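Local coordinates for putative CRISPR-associated endoribonuclease-like protein Cas6 (Pyrococcus furiosus, PDB 3UFC) that probably binds CRISPR RNA, as a paralogue of the Cas6 endoribonucleases that process CRISPR transcripts in prokaryotic antiviral defence, at residues Val135-Val139 with His148-Tyr152; Asn23-Tyr27 with Phe102-Asp106; Gly50-Ser55 with Thr230-Met236. All coordinates share one frame; numbering follows the deposited sequence.

Contact 1 of 3, residues Val135-Val139 with His148-Tyr152; sequences VVRTV and HWDLY
T138 and W149 face each other as an antiparallel hydrogen-bonded pair, joined by T138 N to W149 O (2.9 Å) and W149 N to T138 O (2.8 Å). A single backbone bond, L151 N to V136 O at 2.7 Å, lies farther along. Close packing is limited to V136, T138 and L151: the methyl CG2 of T138 lies 3.9 Å from L151 CD1, their side chains crossing at a slant, while V136 CG1 reaches the same leucine branch more loosely. The W149 indole, on the same face, leads away to the exposed side.

The other face is polar and more open. There R137, its chain kinked at chi2 (128°) and chi3 (77°), folds back between H148 and D150. NH2 donates to H148 ND1 at 2.7 Å in a bent bond (N-H...N 132°), in the ring plane but tilted from that of the guanidinium, which stands almost perpendicular to the ring and carries H148 CB over one face. NH1 forms a salt bridge with D150 OD2, whose modelled position is less certain; D150 OD1 accepts from R203 N. Water 1 links V136 N to L151 O.

These strands form the hairpin 136-142/145-151. Its apolar side rests on R161 of helix 158-174 and the preceding L157, while E228 holds R137 N and V135 packs on I202 of strand 200-213.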
ATOM      1  N   VAL A 135      -2.184   1.033   8.161  1.00 21.63           N
ATOM      2  CA  VAL A 135      -1.515   0.706   9.413  1.00 20.99           C
ATOM      3  C   VAL A 135      -1.163   1.974  10.187  1.00 21.44           C
ATOM      4  O   VAL A 135      -0.536   2.888   9.654  1.00 19.33           O
ATOM      5  CB  VAL A 135      -0.208  -0.080   9.147  1.00 22.07           C
ATOM      6  CG1 VAL A 135       0.498  -0.400  10.469  1.00 22.69           C
ATOM      7  CG2 VAL A 135      -0.524  -1.375   8.389  1.00 19.52           C
ATOM      8  N   VAL A 136      -1.591   2.027  11.444  1.00 22.00           N
ATOM      9  CA  VAL A 136      -1.307   3.162  12.315  1.00 22.04           C
ATOM     10  C   VAL A 136      -0.944   2.564  13.665  1.00 26.08           C
ATOM     11  O   VAL A 136      -1.748   1.855  14.275  1.00 24.12           O
ATOM     12  CB  VAL A 136      -2.533   4.083  12.488  1.00 22.70           C
ATOM     13  CG1 VAL A 136      -2.180   5.237  13.423  1.00 20.16           C
ATOM     14  CG2 VAL A 136      -2.986   4.628  11.123  1.00 19.44           C
ATOM     15  N   ARG A 137       0.263   2.851  14.133  1.00 28.62           N
ATOM     16  CA  ARG A 137       0.716   2.283  15.393  1.00 33.42           C
ATOM     17  C   ARG A 137       1.132   3.288  16.455  1.00 34.74           C
ATOM     18  O   ARG A 137       1.317   4.475  16.185  1.00 33.08           O
ATOM     19  CB  ARG A 137       1.883   1.333  15.125  1.00 34.96           C
ATOM     20  CG  ARG A 137       1.571   0.276  14.088  1.00 38.86           C
ATOM     21  CD  ARG A 137       2.631   0.242  13.007  1.00 43.23           C
ATOM     22  NE  ARG A 137       3.859  -0.425  13.424  1.00 44.55           N
ATOM     23  CZ  ARG A 137       3.968  -1.734  13.630  1.00 47.96           C
ATOM     24  NH1 ARG A 137       2.921  -2.527  13.465  1.00 49.19           N
ATOM     25  NH2 ARG A 137       5.134  -2.258  13.981  1.00 48.19           N
ATOM     26  N   THR A 138       1.269   2.781  17.674  1.00 36.70           N
ATOM     27  CA  THR A 138       1.695   3.574  18.811  1.00 40.10           C
ATOM     28  C   THR A 138       2.580   2.652  19.646  1.00 43.34           C
ATOM     29  O   THR A 138       2.700   1.465  19.343  1.00 42.25           O
ATOM     30  CB  THR A 138       0.493   4.066  19.646  1.00 39.10           C
ATOM     31  OG1 THR A 138       0.963   4.914  20.701  1.00 41.44           O
ATOM     32  CG2 THR A 138      -0.269   2.900  20.238  1.00 37.69           C
ATOM     33  N   VAL A 139       3.208   3.189  20.683  1.00 47.89           N
ATOM     34  CA  VAL A 139       4.082   2.384  21.527  1.00 53.43           C
ATOM     35  C   VAL A 139       3.440   2.029  22.863  1.00 57.27           C
ATOM     36  O   VAL A 139       2.975   2.906  23.589  1.00 57.94           O
ATOM     37  CB  VAL A 139       5.416   3.118  21.800  1.00 53.14           C
ATOM     38  CG1 VAL A 139       6.255   2.330  22.790  1.00 54.30           C
ATOM     39  CG2 VAL A 139       6.180   3.301  20.501  1.00 53.34           C
ATOM     40  N   HIS A 148       5.399  -2.389  19.457  1.00 57.73           N
ATOM     41  CA  HIS A 148       4.474  -1.603  18.659  1.00 53.90           C
ATOM     42  C   HIS A 148       3.064  -2.137  18.827  1.00 49.96           C
ATOM     43  O   HIS A 148       2.851  -3.345  18.919  1.00 48.81           O
ATOM     44  CB  HIS A 148       4.879  -1.630  17.184  1.00 57.02           C
ATOM     45  CG  HIS A 148       6.061  -0.765  16.871  1.00 59.90           C
ATOM     46  ND1 HIS A 148       6.648  -0.725  15.624  1.00 62.28           N
ATOM     47  CD2 HIS A 148       6.759   0.102  17.642  1.00 61.24           C
ATOM     48  CE1 HIS A 148       7.656   0.129  15.641  1.00 62.77           C
ATOM     49  NE2 HIS A 148       7.744   0.645  16.853  1.00 62.46           N
ATOM     50  N   TRP A 149       2.107  -1.222  18.891  1.00 44.53           N
ATOM     51  CA  TRP A 149       0.715  -1.589  19.044  1.00 40.60           C
ATOM     52  C   TRP A 149      -0.080  -1.019  17.870  1.00 37.46           C
ATOM     53  O   TRP A 149      -0.126   0.195  17.672  1.00 33.11           O
ATOM     54  CB  TRP A 149       0.177  -1.052  20.371  1.00 42.47           C
ATOM     55  CG  TRP A 149      -1.174  -1.578  20.702  1.00 47.27           C
ATOM     56  CD1 TRP A 149      -2.376  -1.003  20.408  1.00 47.96           C
ATOM     57  CD2 TRP A 149      -1.470  -2.828  21.336  1.00 49.61           C
ATOM     58  NE1 TRP A 149      -3.405  -1.819  20.815  1.00 49.99           N
ATOM     59  CE2 TRP A 149      -2.876  -2.948  21.388  1.00 50.68           C
ATOM     60  CE3 TRP A 149      -0.681  -3.861  21.861  1.00 50.43           C
ATOM     61  CZ2 TRP A 149      -3.513  -4.060  21.946  1.00 51.80           C
ATOM     62  CZ3 TRP A 149      -1.316  -4.969  22.416  1.00 51.77           C
ATOM     63  CH2 TRP A 149      -2.718  -5.059  22.452  1.00 52.00           C
ATOM     64  N   ASP A 150      -0.689  -1.910  17.093  1.00 34.55           N
ATOM     65  CA  ASP A 150      -1.478  -1.522  15.928  1.00 34.03           C
ATOM     66  C   ASP A 150      -2.853  -1.007  16.327  1.00 31.76           C
ATOM     67  O   ASP A 150      -3.588  -1.657  17.077  1.00 31.61           O
ATOM     68  CB  ASP A 150      -1.606  -2.714  14.976  1.00 35.07           C
ATOM     69  CG  ASP A 150      -0.260  -3.179  14.457  1.00 38.29           C
ATOM     70  OD1 ASP A 150      -0.158  -4.312  13.942  1.00 38.74           O
ATOM     71  OD2 ASP A 150       0.706  -2.397  14.567  1.00 40.35           O
ATOM     72  N   LEU A 151      -3.192   0.170  15.813  1.00 28.15           N
ATOM     73  CA  LEU A 151      -4.463   0.816  16.114  1.00 27.41           C
ATOM     74  C   LEU A 151      -5.464   0.714  14.968  1.00 27.56           C
ATOM     75  O   LEU A 151      -5.088   0.482  13.819  1.00 24.65           O
ATOM     76  CB  LEU A 151      -4.219   2.291  16.442  1.00 26.89           C
ATOM     77  CG  LEU A 151      -3.264   2.560  17.612  1.00 28.95           C
ATOM     78  CD1 LEU A 151      -2.893   4.033  17.644  1.00 26.63           C
ATOM     79  CD2 LEU A 151      -3.922   2.132  18.927  1.00 26.68           C
ATOM     80  N   TYR A 152      -6.740   0.898  15.309  1.00 28.29           N
ATOM     81  CA  TYR A 152      -7.846   0.855  14.356  1.00 30.96           C
ATOM     82  C   TYR A 152      -8.618   2.165  14.502  1.00 32.24           C
ATOM     83  O   TYR A 152      -8.497   2.846  15.519  1.00 31.95           O
ATOM     84  CB  TYR A 152      -8.771  -0.317  14.672  1.00 30.33           C
ATOM     85  CG  TYR A 152      -8.066  -1.650  14.741  1.00 31.72           C
ATOM     86  CD1 TYR A 152      -7.667  -2.311  13.583  1.00 30.47           C
ATOM     87  CD2 TYR A 152      -7.797  -2.253  15.970  1.00 31.91           C
ATOM     88  CE1 TYR A 152      -7.024  -3.543  13.643  1.00 31.74           C
ATOM     89  CE2 TYR A 152      -7.150  -3.484  16.044  1.00 31.59           C
ATOM     90  CZ  TYR A 152      -6.771  -4.124  14.876  1.00 32.79           C
ATOM     91  OH  TYR A 152      -6.164  -5.354  14.940  1.00 34.64           O
TER
HETATM   92  O   HOH W   1      -2.826  -0.468  12.433  1.00 21.90           O

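Contact 2 of 3, residues Asn23-Tyr27 with Phe102-Asp106; sequences NYELY and FKIGD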
ATOM      1  N   ASN A  23       3.223 -10.183   1.252  1.00 26.64           N
ATOM      2  CA  ASN A  23       3.764  -8.825   1.209  1.00 25.46           C
ATOM      3  C   ASN A  23       5.272  -8.658   1.100  1.00 25.35           C
ATOM      4  O   ASN A  23       5.752  -7.993   0.186  1.00 25.62           O
ATOM      5  CB  ASN A  23       3.247  -8.005   2.389  1.00 23.44           C
ATOM      6  CG  ASN A  23       1.815  -7.572   2.195  1.00 24.13           C
ATOM      7  OD1 ASN A  23       0.891  -8.372   2.323  1.00 26.15           O
ATOM      8  ND2 ASN A  23       1.622  -6.298   1.856  1.00 22.62           N
ATOM      9  N   TYR A  24       6.034  -9.253   2.009  1.00 26.53           N
ATOM     10  CA  TYR A  24       7.480  -9.080   1.948  1.00 27.59           C
ATOM     11  C   TYR A  24       8.102  -9.670   0.688  1.00 26.48           C
ATOM     12  O   TYR A  24       9.045  -9.102   0.134  1.00 26.29           O
ATOM     13  CB  TYR A  24       8.159  -9.687   3.179  1.00 29.76           C
ATOM     14  CG  TYR A  24       9.601  -9.265   3.306  1.00 32.79           C
ATOM     15  CD1 TYR A  24       9.933  -7.941   3.583  1.00 36.57           C
ATOM     16  CD2 TYR A  24      10.634 -10.181   3.134  1.00 37.39           C
ATOM     17  CE1 TYR A  24      11.261  -7.536   3.687  1.00 39.46           C
ATOM     18  CE2 TYR A  24      11.970  -9.786   3.238  1.00 40.19           C
ATOM     19  CZ  TYR A  24      12.273  -8.464   3.515  1.00 41.21           C
ATOM     20  OH  TYR A  24      13.588  -8.069   3.625  1.00 44.90           O
ATOM     21  N   GLU A  25       7.582 -10.809   0.242  1.00 26.39           N
ATOM     22  CA  GLU A  25       8.097 -11.456  -0.962  1.00 27.38           C
ATOM     23  C   GLU A  25       7.820 -10.596  -2.198  1.00 25.80           C
ATOM     24  O   GLU A  25       8.680 -10.440  -3.064  1.00 25.17           O
ATOM     25  CB  GLU A  25       7.457 -12.838  -1.138  1.00 28.98           C
ATOM     26  CG  GLU A  25       8.061 -13.634  -2.288  1.00 35.13           C
ATOM     27  CD  GLU A  25       7.481 -15.032  -2.424  1.00 38.82           C
ATOM     28  OE1 GLU A  25       8.013 -15.810  -3.245  1.00 40.05           O
ATOM     29  OE2 GLU A  25       6.497 -15.352  -1.720  1.00 39.64           O
ATOM     30  N   LEU A  26       6.615 -10.038  -2.272  1.00 25.31           N
ATOM     31  CA  LEU A  26       6.232  -9.182  -3.398  1.00 24.12           C
ATOM     32  C   LEU A  26       7.074  -7.904  -3.375  1.00 24.21           C
ATOM     33  O   LEU A  26       7.647  -7.494  -4.385  1.00 25.11           O
ATOM     34  CB  LEU A  26       4.738  -8.847  -3.307  1.00 23.28           C
ATOM     35  CG  LEU A  26       4.145  -7.931  -4.381  1.00 25.73           C
ATOM     36  CD1 LEU A  26       4.534  -8.427  -5.775  1.00 26.03           C
ATOM     37  CD2 LEU A  26       2.626  -7.902  -4.223  1.00 25.07           C
ATOM     38  N   TYR A  27       7.141  -7.281  -2.204  1.00 25.71           N
ATOM     39  CA  TYR A  27       7.934  -6.072  -1.992  1.00 24.65           C
ATOM     40  C   TYR A  27       9.376  -6.283  -2.452  1.00 24.39           C
ATOM     41  O   TYR A  27       9.942  -5.462  -3.175  1.00 24.58           O
ATOM     42  CB  TYR A  27       7.920  -5.726  -0.498  1.00 24.08           C
ATOM     43  CG  TYR A  27       9.060  -4.849  -0.019  1.00 24.90           C
ATOM     44  CD1 TYR A  27       9.106  -3.491  -0.332  1.00 25.67           C
ATOM     45  CD2 TYR A  27      10.065  -5.371   0.798  1.00 26.85           C
ATOM     46  CE1 TYR A  27      10.124  -2.670   0.164  1.00 26.49           C
ATOM     47  CE2 TYR A  27      11.085  -4.560   1.300  1.00 26.44           C
ATOM     48  CZ  TYR A  27      11.105  -3.213   0.980  1.00 27.42           C
ATOM     49  OH  TYR A  27      12.088  -2.405   1.492  1.00 31.33           O
ATOM     50  N   PHE A 102       6.849 -12.818 -11.555  1.00 37.23           N
ATOM     51  CA  PHE A 102       6.715 -12.699 -10.106  1.00 37.00           C
ATOM     52  C   PHE A 102       6.408 -14.057  -9.497  1.00 37.74           C
ATOM     53  O   PHE A 102       5.657 -14.851 -10.063  1.00 36.68           O
ATOM     54  CB  PHE A 102       5.601 -11.718  -9.718  1.00 35.59           C
ATOM     55  CG  PHE A 102       5.999 -10.271  -9.813  1.00 35.37           C
ATOM     56  CD1 PHE A 102       5.696  -9.522 -10.948  1.00 36.23           C
ATOM     57  CD2 PHE A 102       6.688  -9.658  -8.768  1.00 31.95           C
ATOM     58  CE1 PHE A 102       6.076  -8.178 -11.041  1.00 35.29           C
ATOM     59  CE2 PHE A 102       7.069  -8.325  -8.848  1.00 32.22           C
ATOM     60  CZ  PHE A 102       6.764  -7.580  -9.988  1.00 34.24           C
ATOM     61  N   LYS A 103       6.995 -14.313  -8.332  1.00 38.18           N
ATOM     62  CA  LYS A 103       6.794 -15.562  -7.619  1.00 38.78           C
ATOM     63  C   LYS A 103       6.120 -15.266  -6.281  1.00 38.13           C
ATOM     64  O   LYS A 103       6.657 -14.525  -5.460  1.00 38.07           O
ATOM     65  CB  LYS A 103       8.147 -16.241  -7.387  1.00 42.24           C
ATOM     66  CG  LYS A 103       8.079 -17.607  -6.731  1.00 47.62           C
ATOM     67  CD  LYS A 103       7.411 -18.630  -7.639  1.00 51.63           C
ATOM     68  CE  LYS A 103       7.573 -20.039  -7.083  1.00 53.23           C
ATOM     69  NZ  LYS A 103       6.906 -21.061  -7.938  1.00 55.61           N
ATOM     70  N   ILE A 104       4.930 -15.820  -6.082  1.00 37.44           N
ATOM     71  CA  ILE A 104       4.190 -15.633  -4.838  1.00 37.61           C
ATOM     72  C   ILE A 104       4.002 -17.037  -4.275  1.00 38.95           C
ATOM     73  O   ILE A 104       3.174 -17.808  -4.769  1.00 36.56           O
ATOM     74  CB  ILE A 104       2.801 -14.971  -5.079  1.00 37.73           C
ATOM     75  CG1 ILE A 104       2.967 -13.513  -5.524  1.00 38.55           C
ATOM     76  CG2 ILE A 104       1.982 -15.000  -3.800  1.00 37.59           C
ATOM     77  CD1 ILE A 104       3.618 -13.338  -6.876  1.00 42.98           C
ATOM     78  N   GLY A 105       4.777 -17.372  -3.248  1.00 39.87           N
ATOM     79  CA  GLY A 105       4.688 -18.706  -2.688  1.00 40.96           C
ATOM     80  C   GLY A 105       5.192 -19.653  -3.763  1.00 41.39           C
ATOM     81  O   GLY A 105       6.294 -19.472  -4.279  1.00 40.87           O
ATOM     82  N   ASP A 106       4.390 -20.648  -4.120  1.00 42.53           N
ATOM     83  CA  ASP A 106       4.788 -21.601  -5.153  1.00 44.58           C
ATOM     84  C   ASP A 106       4.087 -21.299  -6.469  1.00 43.72           C
ATOM     85  O   ASP A 106       4.121 -22.104  -7.398  1.00 44.60           O
ATOM     86  CB  ASP A 106       4.454 -23.028  -4.716  1.00 47.70           C
ATOM     87  CG  ASP A 106       5.182 -23.435  -3.452  1.00 50.95           C
ATOM     88  OD1 ASP A 106       6.431 -23.464  -3.471  1.00 53.23           O
ATOM     89  OD2 ASP A 106       4.507 -23.717  -2.440  1.00 53.63           O
TER
HETATM   90  O   HOH W   2       8.488 -18.255  -3.265  1.00 41.74           O
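E25 and G105 make the direct hydrogen bond of this contact: G105 N donates to E25 OE2 at 3.1 Å, with an N-H...O angle of 168°. The amide approaches on the syn side of the carboxylate, somewhat out of its plane. E25 can span the gap because CG is anti to the backbone N (chi1 -174°) and the chain beyond stays extended, carrying the carboxylate straight out from the helix. G105 meets it just past the strand, where a positive phi turns the chain.

A water-mediated link runs alongside. Water 2 donates to E25 OE1 and to G105 O, the latter at 2.7 Å, so both carboxylate oxygens are tied to the same glycine, one directly and one through solvent.

The electrostatics are less comfortable at K103 O, which lies 2.9 Å from E25 OE1. Both are acceptors, and their proximity would tend to raise the proton affinity of the acid. K103 O is met by Q29 NE2, which also bonds E25 O. K103 NZ reaches along its own segment to D106 O in a weak bond.

Apolar contact comes from L26, whose CD1 lies 3.9 Å from F102 CD2, the side chains meeting at a slant; K33 adds a cation-pi interaction to the same ring.

Segments 23-27 and 102-104 run nearly antiparallel, their axes 170° apart and 8.4 Å from each other. Helix 23-37, coming between strands 3-11 and 53-59 as the first helix of a ferredoxin-like fold, lies against the sheet whose outermost strand is 101-104; L26 also packs on F54 of strand 53-59, while I104 touches I57 and, in adjoining strand 107-116, F109.

Contact 3 of 3, residues Gly50-Ser55 with Thr230-Met236; sequences GYWTFS and TNLGFGM
T53 and F54 run beside the turn that starts at T230, with CA atoms 4.8 Å apart for T53-T230 and 4.6 Å for F54-G233, and T53 CA directs a CA-H...O contact to T230 O (155° at the hydrogen). That same oxygen accepts G233 N and F234 N from one face of its plane, which keeps the turn compact.

Two threonine hydroxyls lace the segments together. T230 OG1 donates to W52 O at 3.0 Å, and T53 OG1 donates to F234 O at 2.9 Å from well above the carbonyl plane. Aromatic faces take up the glycine and asparagine backbone. F54 CG sits between the backbone N and the carbonyl carbon (chi1 66°), which swings the ring toward G233, whose CA lies over its face; N231 O meets the ring edge, 3.3 Å from F54 CE1. N231 CA sits over one face of the W52 indole, 4.2 Å from the centroid of its five-membered ring, while W52 NE1 and N231 ND2 both bond L45 O. The extended M236 side chain places CG 3.9 Å from T53 CG2 and brings SD near S55 N; S55 OG is engaged by Y80 N.

Residues 230-236, with G233 and G235, form part of the glycine-rich loop characteristic of Cas6 and related RAMP proteins, here clamped against the N-terminal ferredoxin-like domain and implicated in RNA binding in relatives, a role only inferred here.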
ATOM      1  N   GLY A  50       8.110   5.562   3.652  1.00 25.11           N
ATOM      2  CA  GLY A  50       7.132   5.337   2.605  1.00 25.63           C
ATOM      3  C   GLY A  50       7.137   6.300   1.440  1.00 25.44           C
ATOM      4  O   GLY A  50       6.272   7.170   1.354  1.00 24.70           O
ATOM      5  N   TYR A  51       8.105   6.138   0.542  1.00 24.87           N
ATOM      6  CA  TYR A  51       8.205   6.987  -0.640  1.00 24.97           C
ATOM      7  C   TYR A  51       7.263   6.483  -1.724  1.00 24.19           C
ATOM      8  O   TYR A  51       7.171   7.071  -2.801  1.00 25.11           O
ATOM      9  CB  TYR A  51       9.634   6.995  -1.190  1.00 24.08           C
ATOM     10  CG  TYR A  51      10.592   7.872  -0.419  1.00 26.36           C
ATOM     11  CD1 TYR A  51      11.081   7.488   0.832  1.00 27.84           C
ATOM     12  CD2 TYR A  51      11.013   9.089  -0.944  1.00 27.25           C
ATOM     13  CE1 TYR A  51      11.974   8.305   1.537  1.00 29.35           C
ATOM     14  CE2 TYR A  51      11.897   9.908  -0.252  1.00 29.97           C
ATOM     15  CZ  TYR A  51      12.374   9.512   0.983  1.00 28.62           C
ATOM     16  OH  TYR A  51      13.250  10.331   1.650  1.00 31.76           O
ATOM     17  N   TRP A  52       6.567   5.388  -1.434  1.00 22.85           N
ATOM     18  CA  TRP A  52       5.627   4.806  -2.386  1.00 21.27           C
ATOM     19  C   TRP A  52       4.742   3.812  -1.655  1.00 22.92           C
ATOM     20  O   TRP A  52       4.926   3.564  -0.459  1.00 24.32           O
ATOM     21  CB  TRP A  52       6.382   4.082  -3.511  1.00 19.39           C
ATOM     22  CG  TRP A  52       7.185   2.891  -3.036  1.00 21.15           C
ATOM     23  CD1 TRP A  52       8.193   2.898  -2.110  1.00 22.66           C
ATOM     24  CD2 TRP A  52       7.047   1.528  -3.467  1.00 20.84           C
ATOM     25  NE1 TRP A  52       8.692   1.623  -1.940  1.00 22.33           N
ATOM     26  CE2 TRP A  52       8.008   0.765  -2.761  1.00 22.37           C
ATOM     27  CE3 TRP A  52       6.205   0.877  -4.383  1.00 20.78           C
ATOM     28  CZ2 TRP A  52       8.150  -0.618  -2.942  1.00 20.84           C
ATOM     29  CZ3 TRP A  52       6.347  -0.500  -4.562  1.00 20.63           C
ATOM     30  CH2 TRP A  52       7.315  -1.231  -3.842  1.00 20.47           C
ATOM     31  N   THR A  53       3.786   3.239  -2.376  1.00 21.48           N
ATOM     32  CA  THR A  53       2.885   2.253  -1.800  1.00 21.80           C
ATOM     33  C   THR A  53       2.400   1.310  -2.889  1.00 22.35           C
ATOM     34  O   THR A  53       2.575   1.581  -4.078  1.00 21.54           O
ATOM     35  CB  THR A  53       1.641   2.928  -1.161  1.00 20.51           C
ATOM     36  OG1 THR A  53       0.777   1.925  -0.625  1.00 20.85           O
ATOM     37  CG2 THR A  53       0.856   3.724  -2.199  1.00 19.95           C
ATOM     38  N   PHE A  54       1.829   0.185  -2.478  1.00 21.87           N
ATOM     39  CA  PHE A  54       1.243  -0.741  -3.430  1.00 22.01           C
ATOM     40  C   PHE A  54       0.091  -1.467  -2.764  1.00 22.46           C
ATOM     41  O   PHE A  54       0.021  -1.563  -1.538  1.00 21.94           O
ATOM     42  CB  PHE A  54       2.276  -1.710  -4.054  1.00 20.57           C
ATOM     43  CG  PHE A  54       2.908  -2.697  -3.097  1.00 22.64           C
ATOM     44  CD1 PHE A  54       4.111  -2.400  -2.462  1.00 22.72           C
ATOM     45  CD2 PHE A  54       2.363  -3.970  -2.930  1.00 22.49           C
ATOM     46  CE1 PHE A  54       4.773  -3.362  -1.680  1.00 22.83           C
ATOM     47  CE2 PHE A  54       3.012  -4.942  -2.151  1.00 22.18           C
ATOM     48  CZ  PHE A  54       4.221  -4.635  -1.528  1.00 23.10           C
ATOM     49  N   SER A  55      -0.839  -1.936  -3.584  1.00 22.43           N
ATOM     50  CA  SER A  55      -2.026  -2.618  -3.098  1.00 21.96           C
ATOM     51  C   SER A  55      -1.797  -4.099  -2.852  1.00 21.75           C
ATOM     52  O   SER A  55      -0.718  -4.638  -3.092  1.00 20.78           O
ATOM     53  CB  SER A  55      -3.141  -2.500  -4.130  1.00 25.10           C
ATOM     54  OG  SER A  55      -2.860  -3.345  -5.245  1.00 24.90           O
ATOM     55  N   THR A 230       3.884   1.774   4.294  1.00 20.34           N
ATOM     56  CA  THR A 230       3.327   1.819   2.945  1.00 20.57           C
ATOM     57  C   THR A 230       4.181   1.133   1.879  1.00 21.16           C
ATOM     58  O   THR A 230       3.640   0.501   0.967  1.00 21.57           O
ATOM     59  CB  THR A 230       3.010   3.281   2.505  1.00 20.05           C
ATOM     60  OG1 THR A 230       4.220   4.047   2.409  1.00 17.58           O
ATOM     61  CG2 THR A 230       2.071   3.936   3.524  1.00 18.10           C
ATOM     62  N   ASN A 231       5.501   1.236   2.000  1.00 20.55           N
ATOM     63  CA  ASN A 231       6.404   0.624   1.027  1.00 23.22           C
ATOM     64  C   ASN A 231       6.366  -0.902   1.075  1.00 24.22           C
ATOM     65  O   ASN A 231       6.850  -1.571   0.159  1.00 22.16           O
ATOM     66  CB  ASN A 231       7.837   1.122   1.244  1.00 23.97           C
ATOM     67  CG  ASN A 231       8.396   0.724   2.590  1.00 27.23           C
ATOM     68  OD1 ASN A 231       7.746   0.896   3.619  1.00 26.36           O
ATOM     69  ND2 ASN A 231       9.620   0.197   2.593  1.00 26.85           N
ATOM     70  N   LEU A 232       5.778  -1.452   2.137  1.00 23.58           N
ATOM     71  CA  LEU A 232       5.666  -2.901   2.269  1.00 24.08           C
ATOM     72  C   LEU A 232       4.328  -3.370   1.708  1.00 23.31           C
ATOM     73  O   LEU A 232       3.961  -4.541   1.837  1.00 23.65           O
ATOM     74  CB  LEU A 232       5.790  -3.325   3.737  1.00 25.22           C
ATOM     75  CG  LEU A 232       7.105  -2.966   4.433  1.00 28.24           C
ATOM     76  CD1 LEU A 232       7.067  -3.486   5.867  1.00 29.76           C
ATOM     77  CD2 LEU A 232       8.283  -3.568   3.671  1.00 27.13           C
ATOM     78  N   GLY A 233       3.593  -2.444   1.096  1.00 22.20           N
ATOM     79  CA  GLY A 233       2.311  -2.788   0.503  1.00 19.91           C
ATOM     80  C   GLY A 233       1.098  -2.468   1.354  1.00 20.70           C
ATOM     81  O   GLY A 233       0.139  -3.245   1.387  1.00 18.06           O
ATOM     82  N   PHE A 234       1.127  -1.316   2.024  1.00 18.46           N
ATOM     83  CA  PHE A 234       0.029  -0.901   2.886  1.00 18.47           C
ATOM     84  C   PHE A 234      -0.430   0.532   2.674  1.00 17.48           C
ATOM     85  O   PHE A 234       0.307   1.365   2.148  1.00 17.59           O
ATOM     86  CB  PHE A 234       0.431  -1.039   4.363  1.00 20.11           C
ATOM     87  CG  PHE A 234       0.618  -2.456   4.808  1.00 20.52           C
ATOM     88  CD1 PHE A 234       1.856  -3.084   4.687  1.00 22.36           C
ATOM     89  CD2 PHE A 234      -0.456  -3.176   5.320  1.00 20.23           C
ATOM     90  CE1 PHE A 234       2.023  -4.421   5.071  1.00 21.50           C
ATOM     91  CE2 PHE A 234      -0.304  -4.512   5.708  1.00 22.61           C
ATOM     92  CZ  PHE A 234       0.940  -5.133   5.581  1.00 22.74           C
ATOM     93  N   GLY A 235      -1.661   0.803   3.097  1.00 17.91           N
ATOM     94  CA  GLY A 235      -2.208   2.148   3.037  1.00 19.21           C
ATOM     95  C   GLY A 235      -2.591   2.747   1.702  1.00 18.67           C
ATOM     96  O   GLY A 235      -2.900   3.937   1.635  1.00 20.22           O
ATOM     97  N   MET A 236      -2.583   1.954   0.640  1.00 19.56           N
ATOM     98  CA  MET A 236      -2.944   2.505  -0.658  1.00 18.83           C
ATOM     99  C   MET A 236      -4.451   2.663  -0.733  1.00 19.54           C
ATOM    100  O   MET A 236      -5.191   1.789  -0.292  1.00 16.74           O
ATOM    101  CB  MET A 236      -2.461   1.605  -1.796  1.00 18.74           C
ATOM    102  CG  MET A 236      -2.624   2.271  -3.161  1.00 21.50           C
ATOM    103  SD  MET A 236      -1.917   1.330  -4.522  1.00 20.95           S
ATOM    104  CE  MET A 236      -2.341   2.465  -5.932  1.00 16.09           C
TER
HETATM  105  O   HOH W   3      -0.256  -5.314  -0.224  1.00 29.24           O

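In the fold
Along the chain the segments come as 23-27, 50-55, 102-106, 135-139, 148-152 and 230-236, so contacts 2 and 3 interleave, while both halves of contact 1 fall between those of contact 3. Contact 3 lies about 3 Å from the chain centre and joins the N- and C-terminal family regions. The centres of contacts 1 and 2 are about 16 and 15 Å from the centre of contact 3, and about 25 Å from each other without touching. Contacts 2 and 3 both reach the five-stranded sheet, through edge strands 101-104 and 53-59, and meet through the N23 ND2 to L232 O hydrogen bond. Contact 1 joins through V135 against F234. The glycine-rich segment thus connects the helix 23-37 packing with the hairpin.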